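Long-range contact in putative phophotriesterase (Proteus mirabilis, PDB 3RHG), which probably hydrolyses ester bonds with a pair of divalent metal ions, as expected of a zinc-binding member of the phosphotriesterase family: residues 222-234 with 243-255. Numbering follows the deposited sequence.
Sequences PAKISLAHSDPSG and MLDRGVWLEFDMI. With ZN (zinc ion), chain C; BEZ (benzoic acid), chain D.
D231 reaches across to the chain just past strand 249-252 and holds two successive amides. D231 OD1 accepts from M254 N at 2.9 Å, met from above the carboxylate plane, while OD2 receives a weak, bent bond from D253 N. The carboxylate also packs against the CB of M254, and M254 SD rests 3.8 Å from P232 CD. At the other end of the contact W249 keeps CG beside its own backbone N (chi1 -63°), which carries the indole back toward A223; W249 NE1 donates to A223 O at 2.8 Å, with the acceptor almost in the ring plane, and N337, N340 and L341 of helix 336-343 touch the W249 side chain. Between these ends run neighbouring parallel strands of the (beta/alpha)8 barrel, joined by a right-handed crossover through helix 237-245: W249 N bonds to I225 O, L227 N to W249 O and E251 N to L227 O. L227 turns to the helix side of the sheet, its CD1 against M243, V248 and L250. S230 OG also donates to L227 O, from the face opposite E251 N. Beyond the strands, D253 grips H229 twice, D253 OD2 taking the backbone N and D253 OD1 taking H229 ND1 at 2.8 Å, ring and carboxylate planes 70° apart. This steadies the H229 imidazole, whose NE2 binds zinc at 2.0 Å, beside H199 and E166; one ring face lies against A228 CB, the other against benzoic acid C3.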
loop_
_atom_site.group_PDB
_atom_site.type_symbol
_atom_site.label_atom_id
_atom_site.label_comp_id
_atom_site.label_asym_id
_atom_site.label_seq_id
_atom_site.Cartn_x
_atom_site.Cartn_y
_atom_site.Cartn_z
ATOM N N PRO A 222 1.288 -32.448 13.470
ATOM C CA PRO A 222 1.466 -31.289 12.590
ATOM C C PRO A 222 0.145 -30.561 12.283
ATOM O O PRO A 222 0.156 -29.370 11.981
ATOM C CB PRO A 222 2.052 -31.883 11.297
ATOM C CG PRO A 222 2.527 -33.267 11.662
ATOM C CD PRO A 222 1.758 -33.716 12.869
ATOM N N ALA A 223 -0.987 -31.272 12.318
ATOM C CA ALA A 223 -2.269 -30.649 11.997
ATOM C C ALA A 223 -2.759 -29.683 13.081
ATOM O O ALA A 223 -3.769 -28.995 12.907
ATOM C CB ALA A 223 -3.313 -31.726 11.742
ATOM N N LYS A 224 -2.040 -29.620 14.205
ATOM C CA LYS A 224 -2.383 -28.670 15.251
ATOM C C LYS A 224 -1.308 -27.576 15.362
ATOM O O LYS A 224 -1.299 -26.827 16.332
ATOM C CB LYS A 224 -2.598 -29.397 16.601
ATOM C CG LYS A 224 -3.839 -30.324 16.629
ATOM C CD LYS A 224 -5.135 -29.545 16.437
ATOM C CE LYS A 224 -5.468 -28.643 17.651
ATOM N NZ LYS A 224 -6.805 -27.965 17.427
ATOM N N ILE A 225 -0.443 -27.465 14.349
ATOM C CA ILE A 225 0.602 -26.431 14.315
ATOM C C ILE A 225 0.393 -25.503 13.121
ATOM O O ILE A 225 0.164 -25.968 11.995
ATOM C CB ILE A 225 1.998 -27.083 14.243
ATOM C CG1 ILE A 225 2.275 -27.775 15.603
ATOM C CG2 ILE A 225 3.113 -26.042 13.925
ATOM C CD1 ILE A 225 3.366 -28.741 15.552
ATOM N N SER A 226 0.470 -24.195 13.362
ATOM C CA SER A 226 0.452 -23.217 12.285
ATOM C C SER A 226 1.696 -22.348 12.309
ATOM O O SER A 226 2.159 -21.918 13.392
ATOM C CB SER A 226 -0.806 -22.342 12.338
ATOM O OG SER A 226 -0.910 -21.713 13.608
ATOM N N LEU A 227 2.230 -22.098 11.118
ATOM C CA LEU A 227 3.381 -21.215 10.985
ATOM C C LEU A 227 2.888 -19.809 10.640
ATOM O O LEU A 227 2.425 -19.570 9.542
ATOM C CB LEU A 227 4.394 -21.741 9.946
ATOM C CG LEU A 227 4.934 -23.150 10.222
ATOM C CD1 LEU A 227 6.003 -23.543 9.171
ATOM C CD2 LEU A 227 5.535 -23.195 11.641
ATOM N N ALA A 228 2.961 -18.888 11.593
ATOM C CA ALA A 228 2.552 -17.507 11.349
ATOM C C ALA A 228 3.540 -16.798 10.413
ATOM O O ALA A 228 4.682 -17.212 10.244
ATOM C CB ALA A 228 2.471 -16.720 12.681
ATOM N N HIS A 229 3.073 -15.715 9.825
ATOM C CA HIS A 229 3.885 -14.844 9.001
ATOM C C HIS A 229 4.532 -15.617 7.845
ATOM O O HIS A 229 5.711 -15.445 7.523
ATOM C CB HIS A 229 4.948 -14.149 9.862
ATOM C CG HIS A 229 4.429 -13.632 11.167
ATOM N ND1 HIS A 229 3.177 -13.071 11.300
ATOM C CD2 HIS A 229 4.993 -13.581 12.397
ATOM C CE1 HIS A 229 2.976 -12.723 12.560
ATOM N NE2 HIS A 229 4.069 -13.004 13.246
ATOM N N SER A 230 3.741 -16.476 7.211
ATOM C CA SER A 230 4.203 -17.161 6.024
ATOM C C SER A 230 4.179 -16.218 4.814
ATOM O O SER A 230 4.758 -16.544 3.775
ATOM C CB SER A 230 3.319 -18.390 5.752
ATOM O OG SER A 230 3.423 -19.344 6.808
ATOM N N ASP A 231 3.516 -15.062 4.944
ATOM C CA ASP A 231 3.286 -14.190 3.784
ATOM C C ASP A 231 4.579 -13.818 3.038
ATOM O O ASP A 231 4.619 -13.879 1.812
ATOM C CB ASP A 231 2.514 -12.905 4.156
ATOM C CG ASP A 231 1.369 -13.158 5.143
ATOM O OD1 ASP A 231 0.245 -12.700 4.846
ATOM O OD2 ASP A 231 1.592 -13.803 6.205
ATOM N N PRO A 232 5.645 -13.417 3.767
ATOM C CA PRO A 232 6.813 -12.946 3.009
ATOM C C PRO A 232 7.586 -14.052 2.299
ATOM O O PRO A 232 8.528 -13.742 1.558
ATOM C CB PRO A 232 7.691 -12.268 4.085
ATOM C CG PRO A 232 6.729 -11.948 5.217
ATOM C CD PRO A 232 5.799 -13.154 5.213
ATOM N N SER A 233 7.222 -15.320 2.530
ATOM C CA SER A 233 7.821 -16.409 1.762
ATOM C C SER A 233 6.909 -16.898 0.637
ATOM O O SER A 233 7.151 -17.948 0.042
ATOM C CB SER A 233 8.287 -17.562 2.653
ATOM O OG SER A 233 7.216 -18.139 3.394
ATOM N N GLY A 234 5.894 -16.101 0.315
ATOM C CA GLY A 234 4.868 -16.554 -0.649
ATOM C C GLY A 234 5.423 -16.778 -2.063
ATOM O O GLY A 234 4.850 -17.575 -2.831
ATOM N N MET A 243 7.062 -27.161 3.586
ATOM C CA MET A 243 6.458 -27.056 4.918
ATOM C C MET A 243 5.101 -27.741 4.927
ATOM O O MET A 243 4.771 -28.491 5.843
ATOM C CB MET A 243 6.299 -25.591 5.335
ATOM C CG MET A 243 7.612 -24.820 5.478
ATOM S SD MET A 243 8.817 -25.581 6.598
ATOM C CE MET A 243 9.976 -26.349 5.455
ATOM N N LEU A 244 4.303 -27.462 3.907
ATOM C CA LEU A 244 2.971 -28.066 3.835
ATOM C C LEU A 244 3.076 -29.584 3.777
ATOM O O LEU A 244 2.237 -30.307 4.341
ATOM C CB LEU A 244 2.210 -27.523 2.634
ATOM C CG LEU A 244 1.813 -26.031 2.713
ATOM C CD1 LEU A 244 1.583 -25.418 1.315
ATOM C CD2 LEU A 244 0.579 -25.847 3.585
ATOM N N ASP A 245 4.108 -30.081 3.098
ATOM C CA ASP A 245 4.256 -31.530 2.965
ATOM C C ASP A 245 4.572 -32.190 4.309
ATOM O O ASP A 245 4.354 -33.392 4.481
ATOM C CB ASP A 245 5.314 -31.887 1.923
ATOM C CG ASP A 245 4.836 -31.684 0.512
ATOM O OD1 ASP A 245 3.608 -31.529 0.318
ATOM O OD2 ASP A 245 5.690 -31.694 -0.407
ATOM N N ARG A 246 5.065 -31.400 5.268
ATOM C CA ARG A 246 5.297 -31.904 6.613
ATOM C C ARG A 246 4.022 -31.908 7.459
ATOM O O ARG A 246 4.017 -32.385 8.601
ATOM C CB ARG A 246 6.458 -31.155 7.309
ATOM C CG ARG A 246 7.774 -31.313 6.543
ATOM C CD ARG A 246 8.968 -30.705 7.271
ATOM N NE ARG A 246 9.269 -31.463 8.470
ATOM C CZ ARG A 246 10.331 -31.239 9.240
ATOM N NH1 ARG A 246 11.186 -30.267 8.914
ATOM N NH2 ARG A 246 10.532 -31.988 10.326
ATOM N N GLY A 247 2.934 -31.384 6.895
ATOM C CA GLY A 247 1.621 -31.578 7.509
ATOM C C GLY A 247 1.047 -30.387 8.260
ATOM O O GLY A 247 -0.085 -30.444 8.740
ATOM N N VAL A 248 1.819 -29.301 8.364
ATOM C CA VAL A 248 1.412 -28.158 9.166
ATOM C C VAL A 248 0.575 -27.171 8.363
ATOM O O VAL A 248 0.486 -27.273 7.129
ATOM C CB VAL A 248 2.642 -27.416 9.762
ATOM C CG1 VAL A 248 3.461 -28.393 10.615
ATOM C CG2 VAL A 248 3.467 -26.714 8.653
ATOM N N TRP A 249 -0.019 -26.205 9.065
ATOM C CA TRP A 249 -0.760 -25.133 8.425
ATOM C C TRP A 249 0.159 -23.968 8.114
ATOM O O TRP A 249 1.010 -23.603 8.945
ATOM C CB TRP A 249 -1.861 -24.626 9.358
ATOM C CG TRP A 249 -2.909 -25.625 9.704
ATOM C CD1 TRP A 249 -2.835 -26.603 10.656
ATOM C CD2 TRP A 249 -4.221 -25.737 9.114
ATOM N NE1 TRP A 249 -4.019 -27.316 10.699
ATOM C CE2 TRP A 249 -4.890 -26.786 9.784
ATOM C CE3 TRP A 249 -4.903 -25.015 8.131
ATOM C CZ2 TRP A 249 -6.200 -27.178 9.453
ATOM C CZ3 TRP A 249 -6.212 -25.411 7.793
ATOM C CH2 TRP A 249 -6.847 -26.468 8.477
ATOM N N LEU A 250 0.017 -23.373 6.936
ATOM C CA LEU A 250 0.673 -22.103 6.665
ATOM C C LEU A 250 -0.336 -20.995 6.880
ATOM O O LEU A 250 -1.416 -21.015 6.302
ATOM C CB LEU A 250 1.244 -22.031 5.236
ATOM C CG LEU A 250 2.429 -22.968 4.965
ATOM C CD1 LEU A 250 3.026 -22.647 3.575
ATOM C CD2 LEU A 250 3.502 -22.852 6.036
ATOM N N GLU A 251 0.028 -20.015 7.696
ATOM C CA GLU A 251 -0.857 -18.903 7.986
ATOM C C GLU A 251 -0.341 -17.638 7.313
ATOM O O GLU A 251 0.808 -17.207 7.547
ATOM C CB GLU A 251 -0.942 -18.693 9.497
ATOM C CG GLU A 251 -1.768 -17.500 9.930
ATOM C CD GLU A 251 -1.864 -17.460 11.435
ATOM O OE1 GLU A 251 -1.018 -16.806 12.114
ATOM O OE2 GLU A 251 -2.765 -18.139 11.952
ATOM N N PHE A 252 -1.182 -17.068 6.451
ATOM C CA PHE A 252 -0.932 -15.805 5.791
ATOM C C PHE A 252 -1.696 -14.801 6.603
ATOM O O PHE A 252 -2.892 -14.579 6.381
ATOM C CB PHE A 252 -1.403 -15.848 4.326
ATOM C CG PHE A 252 -0.559 -16.746 3.453
ATOM C CD1 PHE A 252 0.401 -16.208 2.599
ATOM C CD2 PHE A 252 -0.716 -18.130 3.501
ATOM C CE1 PHE A 252 1.199 -17.044 1.797
ATOM C CE2 PHE A 252 0.057 -18.981 2.709
ATOM C CZ PHE A 252 1.014 -18.440 1.840
ATOM N N ASP A 253 -1.022 -14.229 7.595
ATOM C CA ASP A 253 -1.697 -13.379 8.559
ATOM C C ASP A 253 -1.300 -11.901 8.420
ATOM O O ASP A 253 -1.572 -11.104 9.324
ATOM C CB ASP A 253 -1.401 -13.879 9.986
ATOM C CG ASP A 253 0.065 -14.157 10.207
ATOM O OD1 ASP A 253 0.869 -13.389 9.664
ATOM O OD2 ASP A 253 0.416 -15.160 10.870
ATOM N N MET A 254 -0.708 -11.520 7.283
ATOM C CA MET A 254 -0.281 -10.122 7.087
ATOM C C MET A 254 -1.069 -9.516 5.942
ATOM O O MET A 254 -0.619 -8.593 5.263
ATOM C CB MET A 254 1.220 -10.049 6.828
ATOM C CG MET A 254 2.009 -10.636 7.979
ATOM S SD MET A 254 3.735 -11.029 7.583
ATOM C CE MET A 254 4.416 -9.404 7.311
ATOM N N ILE A 255 -2.273 -10.044 5.724
ATOM C CA ILE A 255 -3.027 -9.629 4.551
ATOM C C ILE A 255 -3.561 -8.232 4.756
ATOM O O ILE A 255 -4.322 -7.987 5.699
ATOM C CB ILE A 255 -4.157 -10.647 4.241
ATOM C CG1 ILE A 255 -3.525 -11.982 3.828
ATOM C CG2 ILE A 255 -5.100 -10.126 3.113
ATOM C CD1 ILE A 255 -4.529 -13.115 3.680
HETATM ZN ZN ZN C . 4.450 -12.580 15.203
HETATM C C BEZ D . 8.035 -9.053 12.276
HETATM O O1 BEZ D . 8.494 -10.204 12.441
HETATM O O2 BEZ D . 8.765 -8.057 12.494
HETATM C C1 BEZ D . 6.626 -8.851 11.817
HETATM C C2 BEZ D . 5.746 -9.931 11.704
HETATM C C3 BEZ D . 4.433 -9.716 11.289
HETATM C C4 BEZ D . 4.005 -8.435 10.966
HETATM C C5 BEZ D . 4.890 -7.366 11.068
HETATM C C6 BEZ D . 6.200 -7.563 11.497
#